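Mannonate dehydratase (Streptococcus suis, PDB 3BDK) probably catalyses the dehydration of D-mannonate to 2-dehydro-3-deoxy-D-gluconate, a manganese- or iron-dependent step in pentose and glucuronate interconversion. Local coordinates at residues A[50-55]-A[59-64]; A[204-209]-A[245-250]; A[239-244]-A[273-278]. All coordinates share one frame; numbering follows the deposited sequence.

Interaction 1. Residues A[50-55]-A[59-64]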
ATOM      1  N   THR A  50      -1.955  18.413 -10.246  1.00 53.74           N
ATOM      2  CA  THR A  50      -3.162  18.823 -10.955  1.00 54.97           C
ATOM      3  C   THR A  50      -2.863  19.847 -12.049  1.00 55.84           C
ATOM      4  O   THR A  50      -1.717  20.250 -12.248  1.00 55.82           O
ATOM      5  CB  THR A  50      -4.227  19.389  -9.968  1.00 54.88           C
ATOM      6  OG1 THR A  50      -5.438  19.711 -10.679  1.00 55.09           O
ATOM      7  CG2 THR A  50      -3.694  20.618  -9.246  1.00 54.81           C
ATOM      8  N   ALA A  51      -3.915  20.254 -12.748  1.00 56.97           N
ATOM      9  CA  ALA A  51      -3.817  21.230 -13.805  1.00 58.39           C
ATOM     10  C   ALA A  51      -5.110  22.033 -13.835  1.00 59.40           C
ATOM     11  O   ALA A  51      -6.063  21.706 -13.118  1.00 59.65           O
ATOM     12  CB  ALA A  51      -3.591  20.528 -15.135  1.00 58.09           C
ATOM     13  N   VAL A  52      -5.125  23.075 -14.669  1.00 60.46           N
ATOM     14  CA  VAL A  52      -6.283  23.940 -14.886  1.00 61.63           C
ATOM     15  C   VAL A  52      -7.153  23.360 -16.011  1.00 62.69           C
ATOM     16  O   VAL A  52      -6.636  22.881 -17.017  1.00 62.66           O
ATOM     17  CB  VAL A  52      -5.814  25.399 -15.204  1.00 61.52           C
ATOM     18  CG1 VAL A  52      -6.966  26.277 -15.643  1.00 61.72           C
ATOM     19  CG2 VAL A  52      -5.133  26.019 -13.991  1.00 60.74           C
ATOM     20  N   TYR A  53      -8.470  23.403 -15.850  1.00 64.17           N
ATOM     21  CA  TYR A  53      -9.347  22.711 -16.795  1.00 65.77           C
ATOM     22  C   TYR A  53     -10.378  23.549 -17.566  1.00 66.43           C
ATOM     23  O   TYR A  53     -11.150  23.014 -18.366  1.00 66.27           O
ATOM     24  CB  TYR A  53      -9.997  21.509 -16.104  1.00 66.38           C
ATOM     25  CG  TYR A  53      -9.030  20.349 -15.986  1.00 67.60           C
ATOM     26  CD1 TYR A  53      -8.639  19.631 -17.128  1.00 68.15           C
ATOM     27  CD2 TYR A  53      -8.483  19.981 -14.752  1.00 68.35           C
ATOM     28  CE1 TYR A  53      -7.737  18.575 -17.045  1.00 68.57           C
ATOM     29  CE2 TYR A  53      -7.570  18.914 -14.658  1.00 68.58           C
ATOM     30  CZ  TYR A  53      -7.208  18.222 -15.811  1.00 68.26           C
ATOM     31  OH  TYR A  53      -6.317  17.177 -15.754  1.00 68.35           O
ATOM     32  N   ASP A  54     -10.351  24.861 -17.356  1.00 67.44           N
ATOM     33  CA  ASP A  54     -11.335  25.780 -17.949  1.00 68.48           C
ATOM     34  C   ASP A  54     -10.748  26.761 -18.986  1.00 69.22           C
ATOM     35  O   ASP A  54     -11.390  27.762 -19.348  1.00 69.27           O
ATOM     36  CB  ASP A  54     -12.103  26.537 -16.837  1.00 68.37           C
ATOM     37  CG  ASP A  54     -11.180  27.111 -15.751  1.00 67.78           C
ATOM     38  OD1 ASP A  54     -10.045  26.608 -15.557  1.00 66.65           O
ATOM     39  OD2 ASP A  54     -11.596  28.067 -15.068  1.00 66.84           O
ATOM     40  N   VAL A  55      -9.530  26.478 -19.447  1.00 69.92           N
ATOM     41  CA  VAL A  55      -8.906  27.240 -20.534  1.00 70.65           C
ATOM     42  C   VAL A  55      -8.599  26.287 -21.696  1.00 71.12           C
ATOM     43  O   VAL A  55      -7.870  25.314 -21.513  1.00 71.12           O
ATOM     44  CB  VAL A  55      -7.658  28.040 -20.054  1.00 70.69           C
ATOM     45  CG1 VAL A  55      -6.876  27.272 -19.009  1.00 70.63           C
ATOM     46  CG2 VAL A  55      -6.762  28.438 -21.231  1.00 71.21           C
ATOM     47  N   GLN A  59      -4.506  28.629 -25.406  1.00 72.01           N
ATOM     48  CA  GLN A  59      -4.608  29.932 -24.742  1.00 71.68           C
ATOM     49  C   GLN A  59      -3.938  29.980 -23.371  1.00 71.24           C
ATOM     50  O   GLN A  59      -3.739  28.950 -22.736  1.00 71.22           O
ATOM     51  CB  GLN A  59      -6.072  30.366 -24.665  1.00 71.76           C
ATOM     52  CG  GLN A  59      -6.620  30.902 -25.996  1.00 72.69           C
ATOM     53  CD  GLN A  59      -8.057  30.453 -26.291  1.00 73.40           C
ATOM     54  OE1 GLN A  59      -8.910  30.407 -25.399  1.00 73.52           O
ATOM     55  NE2 GLN A  59      -8.326  30.125 -27.552  1.00 72.87           N
ATOM     56  N   ALA A  60      -3.586  31.186 -22.937  1.00 70.90           N
ATOM     57  CA  ALA A  60      -2.758  31.407 -21.750  1.00 70.78           C
ATOM     58  C   ALA A  60      -3.407  30.966 -20.442  1.00 70.70           C
ATOM     59  O   ALA A  60      -4.624  30.992 -20.305  1.00 70.85           O
ATOM     60  CB  ALA A  60      -2.356  32.867 -21.667  1.00 70.72           C
ATOM     61  N   TRP A  61      -2.577  30.571 -19.481  1.00 70.63           N
ATOM     62  CA  TRP A  61      -3.050  30.143 -18.162  1.00 70.49           C
ATOM     63  C   TRP A  61      -2.961  31.300 -17.152  1.00 70.41           C
ATOM     64  O   TRP A  61      -1.861  31.682 -16.750  1.00 70.28           O
ATOM     65  CB  TRP A  61      -2.241  28.931 -17.673  1.00 70.38           C
ATOM     66  CG  TRP A  61      -2.707  27.587 -18.208  1.00 70.15           C
ATOM     67  CD1 TRP A  61      -3.312  27.335 -19.414  1.00 70.06           C
ATOM     68  CD2 TRP A  61      -2.571  26.315 -17.559  1.00 69.96           C
ATOM     69  NE1 TRP A  61      -3.580  25.990 -19.543  1.00 69.68           N
ATOM     70  CE2 TRP A  61      -3.136  25.340 -18.422  1.00 70.05           C
ATOM     71  CE3 TRP A  61      -2.037  25.902 -16.328  1.00 69.60           C
ATOM     72  CZ2 TRP A  61      -3.181  23.981 -18.091  1.00 70.04           C
ATOM     73  CZ3 TRP A  61      -2.083  24.548 -15.998  1.00 69.84           C
ATOM     74  CH2 TRP A  61      -2.650  23.605 -16.878  1.00 70.03           C
ATOM     75  N   PRO A  62      -4.123  31.859 -16.749  1.00 70.44           N
ATOM     76  CA  PRO A  62      -4.176  33.003 -15.834  1.00 70.42           C
ATOM     77  C   PRO A  62      -3.825  32.605 -14.410  1.00 70.57           C
ATOM     78  O   PRO A  62      -4.190  31.513 -13.972  1.00 70.86           O
ATOM     79  CB  PRO A  62      -5.651  33.435 -15.889  1.00 70.43           C
ATOM     80  CG  PRO A  62      -6.276  32.666 -17.016  1.00 70.13           C
ATOM     81  CD  PRO A  62      -5.477  31.422 -17.142  1.00 70.45           C
ATOM     82  N   LEU A  63      -3.140  33.489 -13.689  1.00 70.69           N
ATOM     83  CA  LEU A  63      -2.821  33.254 -12.277  1.00 70.98           C
ATOM     84  C   LEU A  63      -4.081  32.978 -11.429  1.00 71.21           C
ATOM     85  O   LEU A  63      -4.078  32.082 -10.580  1.00 71.22           O
ATOM     86  CB  LEU A  63      -2.031  34.427 -11.695  1.00 70.76           C
ATOM     87  CG  LEU A  63      -0.763  34.126 -10.887  1.00 70.81           C
ATOM     88  CD1 LEU A  63      -0.456  35.269  -9.924  1.00 71.35           C
ATOM     89  CD2 LEU A  63      -0.833  32.819 -10.129  1.00 70.31           C
ATOM     90  N   GLU A  64      -5.148  33.739 -11.686  1.00 71.34           N
ATOM     91  CA  GLU A  64      -6.473  33.551 -11.058  1.00 71.59           C
ATOM     92  C   GLU A  64      -6.959  32.088 -11.018  1.00 71.18           C
ATOM     93  O   GLU A  64      -7.646  31.675 -10.076  1.00 71.20           O
ATOM     94  CB  GLU A  64      -7.529  34.434 -11.769  1.00 71.93           C
ATOM     95  CG  GLU A  64      -7.739  35.852 -11.195  1.00 72.97           C
ATOM     96  CD  GLU A  64      -6.461  36.487 -10.635  1.00 74.47           C
ATOM     97  OE1 GLU A  64      -5.962  35.995  -9.593  1.00 74.47           O
ATOM     98  OE2 GLU A  64      -5.966  37.482 -11.225  1.00 74.33           O
TER

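Interaction 2. Residues A[204-209]-A[245-250]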
ATOM      1  N   ALA A 204      12.731  27.690 -27.330  1.00 48.87           N
ATOM      2  CA  ALA A 204      11.791  28.780 -27.107  1.00 49.48           C
ATOM      3  C   ALA A 204      11.438  28.972 -25.617  1.00 50.27           C
ATOM      4  O   ALA A 204      11.527  30.096 -25.097  1.00 50.29           O
ATOM      5  CB  ALA A 204      10.515  28.568 -27.931  1.00 48.87           C
ATOM      6  N   ILE A 205      11.063  27.875 -24.944  1.00 50.79           N
ATOM      7  CA  ILE A 205      10.428  27.943 -23.622  1.00 51.51           C
ATOM      8  C   ILE A 205      11.352  27.804 -22.413  1.00 52.23           C
ATOM      9  O   ILE A 205      10.978  28.181 -21.301  1.00 52.73           O
ATOM     10  CB  ILE A 205       9.242  26.928 -23.463  1.00 51.45           C
ATOM     11  CG1 ILE A 205       9.745  25.483 -23.365  1.00 51.39           C
ATOM     12  CG2 ILE A 205       8.218  27.104 -24.577  1.00 51.43           C
ATOM     13  CD1 ILE A 205       8.727  24.523 -22.793  1.00 51.45           C
ATOM     14  N   LEU A 206      12.549  27.271 -22.614  1.00 52.85           N
ATOM     15  CA  LEU A 206      13.412  26.983 -21.483  1.00 53.33           C
ATOM     16  C   LEU A 206      13.908  28.203 -20.695  1.00 53.74           C
ATOM     17  O   LEU A 206      13.713  28.253 -19.483  1.00 53.71           O
ATOM     18  CB  LEU A 206      14.534  26.020 -21.872  1.00 53.20           C
ATOM     19  CG  LEU A 206      14.263  24.541 -21.541  1.00 54.27           C
ATOM     20  CD1 LEU A 206      14.769  24.160 -20.144  1.00 54.64           C
ATOM     21  CD2 LEU A 206      12.796  24.151 -21.703  1.00 53.08           C
ATOM     22  N   PRO A 207      14.513  29.204 -21.366  1.00 54.37           N
ATOM     23  CA  PRO A 207      14.899  30.393 -20.597  1.00 54.53           C
ATOM     24  C   PRO A 207      13.693  30.986 -19.854  1.00 54.78           C
ATOM     25  O   PRO A 207      13.829  31.384 -18.705  1.00 54.88           O
ATOM     26  CB  PRO A 207      15.384  31.365 -21.680  1.00 54.68           C
ATOM     27  CG  PRO A 207      14.768  30.855 -22.961  1.00 54.56           C
ATOM     28  CD  PRO A 207      14.835  29.366 -22.793  1.00 54.33           C
ATOM     29  N   THR A 208      12.529  31.018 -20.506  1.00 54.95           N
ATOM     30  CA  THR A 208      11.266  31.419 -19.877  1.00 55.25           C
ATOM     31  C   THR A 208      11.026  30.637 -18.591  1.00 55.57           C
ATOM     32  O   THR A 208      10.499  31.177 -17.629  1.00 55.78           O
ATOM     33  CB  THR A 208      10.054  31.195 -20.837  1.00 55.57           C
ATOM     34  OG1 THR A 208      10.338  31.748 -22.137  1.00 55.93           O
ATOM     35  CG2 THR A 208       8.764  31.812 -20.288  1.00 55.10           C
ATOM     36  N   ALA A 209      11.431  29.368 -18.582  1.00 56.12           N
ATOM     37  CA  ALA A 209      11.200  28.455 -17.455  1.00 56.09           C
ATOM     38  C   ALA A 209      12.294  28.531 -16.418  1.00 56.21           C
ATOM     39  O   ALA A 209      12.027  28.385 -15.233  1.00 56.84           O
ATOM     40  CB  ALA A 209      11.046  27.020 -17.945  1.00 56.24           C
ATOM     41  N   ASN A 245      19.817  16.747 -24.613  1.00 41.84           N
ATOM     42  CA  ASN A 245      20.788  17.573 -25.338  1.00 42.02           C
ATOM     43  C   ASN A 245      20.237  18.747 -26.141  1.00 42.24           C
ATOM     44  O   ASN A 245      21.002  19.618 -26.542  1.00 42.25           O
ATOM     45  CB  ASN A 245      21.720  16.708 -26.180  1.00 41.48           C
ATOM     46  CG  ASN A 245      22.561  15.763 -25.329  1.00 42.04           C
ATOM     47  OD1 ASN A 245      22.576  15.845 -24.092  1.00 42.92           O
ATOM     48  ND2 ASN A 245      23.265  14.857 -25.988  1.00 42.08           N
ATOM     49  N   LEU A 246      18.920  18.788 -26.344  1.00 42.73           N
ATOM     50  CA  LEU A 246      18.257  19.944 -26.981  1.00 43.55           C
ATOM     51  C   LEU A 246      18.481  21.262 -26.229  1.00 44.15           C
ATOM     52  O   LEU A 246      18.265  22.353 -26.774  1.00 44.19           O
ATOM     53  CB  LEU A 246      16.747  19.708 -27.115  1.00 43.32           C
ATOM     54  CG  LEU A 246      16.216  18.527 -27.931  1.00 43.51           C
ATOM     55  CD1 LEU A 246      14.738  18.301 -27.655  1.00 41.30           C
ATOM     56  CD2 LEU A 246      16.456  18.742 -29.420  1.00 42.09           C
ATOM     57  N   TYR A 247      18.920  21.145 -24.980  1.00 44.94           N
ATOM     58  CA  TYR A 247      19.065  22.269 -24.071  1.00 45.84           C
ATOM     59  C   TYR A 247      19.620  21.698 -22.773  1.00 46.27           C
ATOM     60  O   TYR A 247      18.865  21.446 -21.826  1.00 45.87           O
ATOM     61  CB  TYR A 247      17.706  22.912 -23.826  1.00 46.06           C
ATOM     62  CG  TYR A 247      17.751  24.310 -23.273  1.00 46.70           C
ATOM     63  CD1 TYR A 247      17.840  24.536 -21.900  1.00 47.20           C
ATOM     64  CD2 TYR A 247      17.670  25.414 -24.122  1.00 47.13           C
ATOM     65  CE1 TYR A 247      17.870  25.838 -21.387  1.00 47.04           C
ATOM     66  CE2 TYR A 247      17.704  26.714 -23.620  1.00 46.97           C
ATOM     67  CZ  TYR A 247      17.807  26.916 -22.254  1.00 46.26           C
ATOM     68  OH  TYR A 247      17.835  28.193 -21.769  1.00 46.55           O
ATOM     69  N   ASP A 248      20.935  21.471 -22.753  1.00 46.79           N
ATOM     70  CA  ASP A 248      21.616  20.839 -21.623  1.00 47.38           C
ATOM     71  C   ASP A 248      21.535  21.696 -20.357  1.00 47.59           C
ATOM     72  O   ASP A 248      22.493  22.378 -19.968  1.00 47.50           O
ATOM     73  CB  ASP A 248      23.071  20.523 -21.970  1.00 47.57           C
ATOM     74  CG  ASP A 248      23.760  19.734 -20.882  1.00 48.71           C
ATOM     75  OD1 ASP A 248      23.541  18.514 -20.801  1.00 50.88           O
ATOM     76  OD2 ASP A 248      24.512  20.327 -20.087  1.00 49.83           O
ATOM     77  N   SER A 249      20.369  21.644 -19.723  1.00 47.90           N
ATOM     78  CA  SER A 249      20.074  22.433 -18.535  1.00 48.05           C
ATOM     79  C   SER A 249      19.195  21.618 -17.598  1.00 48.16           C
ATOM     80  O   SER A 249      18.209  20.999 -18.019  1.00 48.32           O
ATOM     81  CB  SER A 249      19.370  23.730 -18.919  1.00 48.25           C
ATOM     82  OG  SER A 249      18.766  24.351 -17.798  1.00 48.46           O
ATOM     83  N   GLU A 250      19.546  21.629 -16.317  1.00 47.79           N
ATOM     84  CA  GLU A 250      18.821  20.841 -15.322  1.00 46.79           C
ATOM     85  C   GLU A 250      17.308  21.136 -15.302  1.00 45.23           C
ATOM     86  O   GLU A 250      16.535  20.295 -14.902  1.00 45.00           O
ATOM     87  CB  GLU A 250      19.547  20.891 -13.959  1.00 47.32           C
ATOM     88  CG  GLU A 250      20.668  19.776 -13.832  1.00 49.04           C
ATOM     89  CD  GLU A 250      22.124  20.237 -13.444  1.00 52.68           C
ATOM     90  OE1 GLU A 250      22.634  21.266 -13.972  1.00 53.26           O
ATOM     91  OE2 GLU A 250      22.789  19.510 -12.652  1.00 52.36           O
TER

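Interaction 3. Residues A[239-244]-A[273-278]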
ATOM      1  N   ALA A 239      16.410   8.481 -27.287  1.00 38.18           N
ATOM      2  CA  ALA A 239      15.564   9.649 -27.285  1.00 38.12           C
ATOM      3  C   ALA A 239      15.943  10.512 -26.085  1.00 37.91           C
ATOM      4  O   ALA A 239      16.184  11.709 -26.226  1.00 38.11           O
ATOM      5  CB  ALA A 239      14.079   9.238 -27.241  1.00 37.65           C
ATOM      6  N   VAL A 240      16.018   9.881 -24.919  1.00 37.39           N
ATOM      7  CA  VAL A 240      16.430  10.556 -23.695  1.00 37.22           C
ATOM      8  C   VAL A 240      17.713  11.389 -23.878  1.00 37.07           C
ATOM      9  O   VAL A 240      17.694  12.615 -23.678  1.00 36.86           O
ATOM     10  CB  VAL A 240      16.559   9.558 -22.490  1.00 36.81           C
ATOM     11  CG1 VAL A 240      17.272  10.202 -21.304  1.00 35.88           C
ATOM     12  CG2 VAL A 240      15.194   9.095 -22.077  1.00 36.26           C
ATOM     13  N   GLU A 241      18.809  10.734 -24.264  1.00 36.65           N
ATOM     14  CA  GLU A 241      20.070  11.449 -24.451  1.00 36.93           C
ATOM     15  C   GLU A 241      19.838  12.639 -25.381  1.00 37.38           C
ATOM     16  O   GLU A 241      20.147  13.783 -25.028  1.00 37.21           O
ATOM     17  CB  GLU A 241      21.171  10.521 -24.977  1.00 36.91           C
ATOM     18  CG  GLU A 241      21.620   9.477 -23.990  1.00 35.84           C
ATOM     19  CD  GLU A 241      22.829   8.709 -24.454  1.00 36.48           C
ATOM     20  OE1 GLU A 241      23.783   9.368 -24.940  1.00 36.64           O
ATOM     21  OE2 GLU A 241      22.836   7.450 -24.317  1.00 35.22           O
ATOM     22  N   ARG A 242      19.234  12.373 -26.538  1.00 38.03           N
ATOM     23  CA  ARG A 242      18.940  13.431 -27.497  1.00 39.25           C
ATOM     24  C   ARG A 242      18.091  14.557 -26.895  1.00 39.65           C
ATOM     25  O   ARG A 242      18.342  15.736 -27.176  1.00 39.99           O
ATOM     26  CB  ARG A 242      18.246  12.884 -28.748  1.00 39.00           C
ATOM     27  CG  ARG A 242      18.616  13.675 -29.994  1.00 40.98           C
ATOM     28  CD  ARG A 242      17.403  14.161 -30.784  1.00 42.45           C
ATOM     29  NE  ARG A 242      17.205  13.437 -32.037  1.00 42.47           N
ATOM     30  CZ  ARG A 242      17.169  14.004 -33.241  1.00 42.87           C
ATOM     31  NH1 ARG A 242      17.290  15.323 -33.368  1.00 44.37           N
ATOM     32  NH2 ARG A 242      16.979  13.255 -34.315  1.00 41.38           N
ATOM     33  N   PHE A 243      17.088  14.199 -26.088  1.00 40.02           N
ATOM     34  CA  PHE A 243      16.131  15.197 -25.612  1.00 40.58           C
ATOM     35  C   PHE A 243      16.788  16.106 -24.595  1.00 41.23           C
ATOM     36  O   PHE A 243      16.633  17.335 -24.626  1.00 41.49           O
ATOM     37  CB  PHE A 243      14.900  14.576 -24.977  1.00 40.54           C
ATOM     38  CG  PHE A 243      13.987  15.601 -24.363  1.00 40.63           C
ATOM     39  CD1 PHE A 243      13.032  16.248 -25.142  1.00 40.10           C
ATOM     40  CD2 PHE A 243      14.108  15.946 -23.020  1.00 39.29           C
ATOM     41  CE1 PHE A 243      12.201  17.204 -24.589  1.00 40.83           C
ATOM     42  CE2 PHE A 243      13.297  16.902 -22.465  1.00 39.54           C
ATOM     43  CZ  PHE A 243      12.336  17.536 -23.244  1.00 40.90           C
ATOM     44  N   LEU A 244      17.513  15.480 -23.681  1.00 41.46           N
ATOM     45  CA  LEU A 244      18.315  16.215 -22.755  1.00 41.55           C
ATOM     46  C   LEU A 244      19.135  17.223 -23.568  1.00 42.01           C
ATOM     47  O   LEU A 244      19.059  18.429 -23.306  1.00 42.26           O
ATOM     48  CB  LEU A 244      19.148  15.255 -21.892  1.00 41.18           C
ATOM     49  CG  LEU A 244      18.526  14.817 -20.532  1.00 41.91           C
ATOM     50  CD1 LEU A 244      16.991  14.944 -20.431  1.00 40.09           C
ATOM     51  CD2 LEU A 244      18.964  13.416 -20.041  1.00 41.25           C
ATOM     52  N   THR A 273      16.604   4.759 -15.900  1.00 38.54           N
ATOM     53  CA  THR A 273      16.445   5.475 -14.654  1.00 38.10           C
ATOM     54  C   THR A 273      17.816   5.937 -14.162  1.00 37.96           C
ATOM     55  O   THR A 273      18.019   7.137 -13.996  1.00 38.07           O
ATOM     56  CB  THR A 273      15.662   4.613 -13.662  1.00 37.99           C
ATOM     57  OG1 THR A 273      14.321   4.499 -14.150  1.00 38.12           O
ATOM     58  CG2 THR A 273      15.637   5.222 -12.265  1.00 38.18           C
ATOM     59  N   GLU A 274      18.762   5.013 -13.990  1.00 37.31           N
ATOM     60  CA  GLU A 274      20.099   5.401 -13.537  1.00 37.30           C
ATOM     61  C   GLU A 274      20.781   6.431 -14.458  1.00 37.96           C
ATOM     62  O   GLU A 274      21.155   7.530 -14.000  1.00 38.25           O
ATOM     63  CB  GLU A 274      20.992   4.187 -13.310  1.00 36.98           C
ATOM     64  CG  GLU A 274      22.349   4.528 -12.736  1.00 36.97           C
ATOM     65  CD  GLU A 274      22.995   3.368 -11.988  1.00 38.40           C
ATOM     66  OE1 GLU A 274      22.867   2.183 -12.405  1.00 34.98           O
ATOM     67  OE2 GLU A 274      23.645   3.662 -10.953  1.00 41.09           O
ATOM     68  N   TYR A 275      20.922   6.111 -15.746  1.00 38.04           N
ATOM     69  CA  TYR A 275      21.497   7.074 -16.681  1.00 38.45           C
ATOM     70  C   TYR A 275      21.027   8.508 -16.391  1.00 38.77           C
ATOM     71  O   TYR A 275      21.852   9.413 -16.258  1.00 39.13           O
ATOM     72  CB  TYR A 275      21.224   6.725 -18.165  1.00 38.83           C
ATOM     73  CG  TYR A 275      21.633   7.867 -19.060  1.00 37.91           C
ATOM     74  CD1 TYR A 275      22.973   8.048 -19.433  1.00 37.89           C
ATOM     75  CD2 TYR A 275      20.699   8.811 -19.465  1.00 38.55           C
ATOM     76  CE1 TYR A 275      23.365   9.135 -20.209  1.00 37.12           C
ATOM     77  CE2 TYR A 275      21.073   9.909 -20.252  1.00 39.33           C
ATOM     78  CZ  TYR A 275      22.409  10.067 -20.617  1.00 39.59           C
ATOM     79  OH  TYR A 275      22.757  11.164 -21.395  1.00 40.00           O
ATOM     80  N   ALA A 276      19.709   8.697 -16.298  1.00 38.86           N
ATOM     81  CA  ALA A 276      19.102  10.017 -16.223  1.00 39.03           C
ATOM     82  C   ALA A 276      19.330  10.678 -14.885  1.00 39.86           C
ATOM     83  O   ALA A 276      19.356  11.909 -14.787  1.00 39.45           O
ATOM     84  CB  ALA A 276      17.631   9.919 -16.499  1.00 39.33           C
ATOM     85  N   LEU A 277      19.475   9.850 -13.852  1.00 41.02           N
ATOM     86  CA  LEU A 277      19.821  10.332 -12.521  1.00 42.00           C
ATOM     87  C   LEU A 277      21.243  10.896 -12.498  1.00 42.90           C
ATOM     88  O   LEU A 277      21.451  11.988 -11.991  1.00 43.37           O
ATOM     89  CB  LEU A 277      19.655   9.239 -11.453  1.00 41.54           C
ATOM     90  CG  LEU A 277      18.262   8.769 -11.027  1.00 40.20           C
ATOM     91  CD1 LEU A 277      18.420   7.524 -10.196  1.00 38.97           C
ATOM     92  CD2 LEU A 277      17.453   9.821 -10.288  1.00 37.89           C
ATOM     93  N   LYS A 278      22.210  10.156 -13.051  1.00 43.94           N
ATOM     94  CA  LYS A 278      23.603  10.627 -13.131  1.00 44.39           C
ATOM     95  C   LYS A 278      23.697  11.972 -13.837  1.00 44.60           C
ATOM     96  O   LYS A 278      24.646  12.712 -13.637  1.00 45.23           O
ATOM     97  CB  LYS A 278      24.489   9.636 -13.869  1.00 44.25           C
ATOM     98  CG  LYS A 278      24.777   8.359 -13.121  1.00 45.59           C
ATOM     99  CD  LYS A 278      25.754   7.460 -13.888  1.00 44.94           C
ATOM    100  CE  LYS A 278      26.461   6.494 -12.930  1.00 47.92           C
ATOM    101  NZ  LYS A 278      27.388   5.489 -13.559  1.00 47.89           N
TER

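Interaction 1. Residues A[50-55]-A[59-64]
Val-52, Val-55 and Ala-51 gather round the indole of Trp-61, and no hydrogen bond crosses between 50-55 and 59-64. A CH-pi contact sets the indole against Val-52: Val-52 CB stands 3.8 Å from the centroid of the Trp-61 six-membered ring, only 6° from the ring normal. With CG1 anti to the backbone N (chi1 171°), the CG2 branch of Val-52 is left to cover the same face near Trp-61 CE3 at 3.9 Å. The backbone comes close as well, with Val-52 N 3.4 Å from Trp-61 CH2.

These residues belong to the turn that leaves strand 47-50 of the xylose isomerase-like TIM barrel and leads into helix 63-74, with Pro-62 as the helix N-cap. The segment leaves the strand near the sugar-binding centre; the Ala-51 side chain lies about 8 Å from the bound D-mannose.

Further apolar contacts reach the indole from other directions. Ala-51 CB meets the rim of the ring near its plane, 3.7 Å from Trp-61 CH2, while Val-55 crosses the indole at roughly a right angle and brings CG1 to 3.6 Å from Trp-61 CD1. The other Val-55 branch, CG2, packs against backbone carbonyls, 3.4 Å from Gln-59 O and 3.5 Å from Ala-60 O. Beyond the two segments, Trp-61 also touches Ile-83 of strand 79-84, and its carbonyl oxygen accepts a hydrogen bond from Asn-112 of helix 99-114.

Interaction 2. Residues A[204-209]-A[245-250]
With chi1 at -162°, Tyr-247 carries CG opposite its backbone N and reaches out of the loop to lay its ring against Leu-206 on helix 191-210. Leu-206 CB sits over the centre of that ring, 3.4 Å from the centroid and 13° from the normal, a close CH-pi contact. The leucine then runs on across the same face toward the root of the tyrosine, bringing CD1 to 3.6 Å from Tyr-247 CD1, so the two side chains pass in opposite directions.

Pro-207 meets the phenol end at a slant: its CD lies 3.4 Å from Tyr-247 OH. The proline N is also near this oxygen but has no hydrogen to offer. The hydroxyl is instead hydrogen-bonded to Glu-210 OE2, while the other oxygen of that carboxylate bonds Ser-249 OG, which lies at the edge of the tyrosine ring, in its plane. One glutamate near the helix end thus fixes both loop hydroxyls.

The contact joins helix 191-210, which leads to barrel strand 215-218, with the loop between helix 237-245 and the adjacent strand 252-257; elsewhere on helix 191-210, Thr-208 and Ala-209 touch helix 99-114.

Interaction 3. Residues A[239-244]-A[273-278]
The phenol ring of Tyr-275 meets Val-240 with its edge: Val-240 CG1 lies near the ring plane, 4.0 Å from Tyr-275 CE2. Glu-241 CG and Leu-244 CD2 approach the ring obliquely. The two segments belong to two outer helices of the TIM barrel; strand 252-257 and the short helix 258-262 come between them in sequence. They run nearly parallel, their axes inclined by 19° and 11.1 Å apart at closest approach, and this spacing is bridged mainly by the tyrosine.

A chi1 of 170° turns the tyrosine CG away from its own backbone N and sends the ring across to the other helix, where it fits beside residues one turn apart, Val-240 and Leu-244. Both slide past it in the reverse direction, and Leu-244 CD2 is 4.1 Å from Tyr-275 CE2. Glu-241 instead crosses the tyrosine side chain at about a right angle and uses its aliphatic part, with CG 3.5 Å from Tyr-275 CZ. Its carboxylate plane is inclined by 29° to the ring, and OE2 is hydrogen-bonded to Gln-237 NE2 within its own helix.

The neighbouring Ala-276 touches Ile-254 of strand 252-257, seating helix 269-278 on the barrel. Glu-241 CG also lies 3.3 Å from Tyr-275 OH, but the polar partner of that hydroxyl is Arg-279, whose NH2 is hydrogen-bonded to it.

Overall arrangement
All three contacts lie in one TIM barrel, around its parallel sheet. Interaction 1 comes first in the chain, at the exit of strand 47-50, and stands apart: its centre is 22 Å from that of interaction 2 and 30 Å from that of interaction 3. Interactions 2 and 3, with centres 15 Å apart, alternate along the chain and adjoin at residues 244 and 245. Interaction 2 joins helix 191-210 to the loop that follows helix 237-245, and interaction 3 joins that helix to helix 269-278. Arg-279 serves both, hydrogen-bonding Asn-245 and forming a salt bridge with Asp-248 beside its bond to Tyr-275. Interaction 1 follows a strand end close to the bound sugar; interactions 2 and 3 pack the barrel's outer layer.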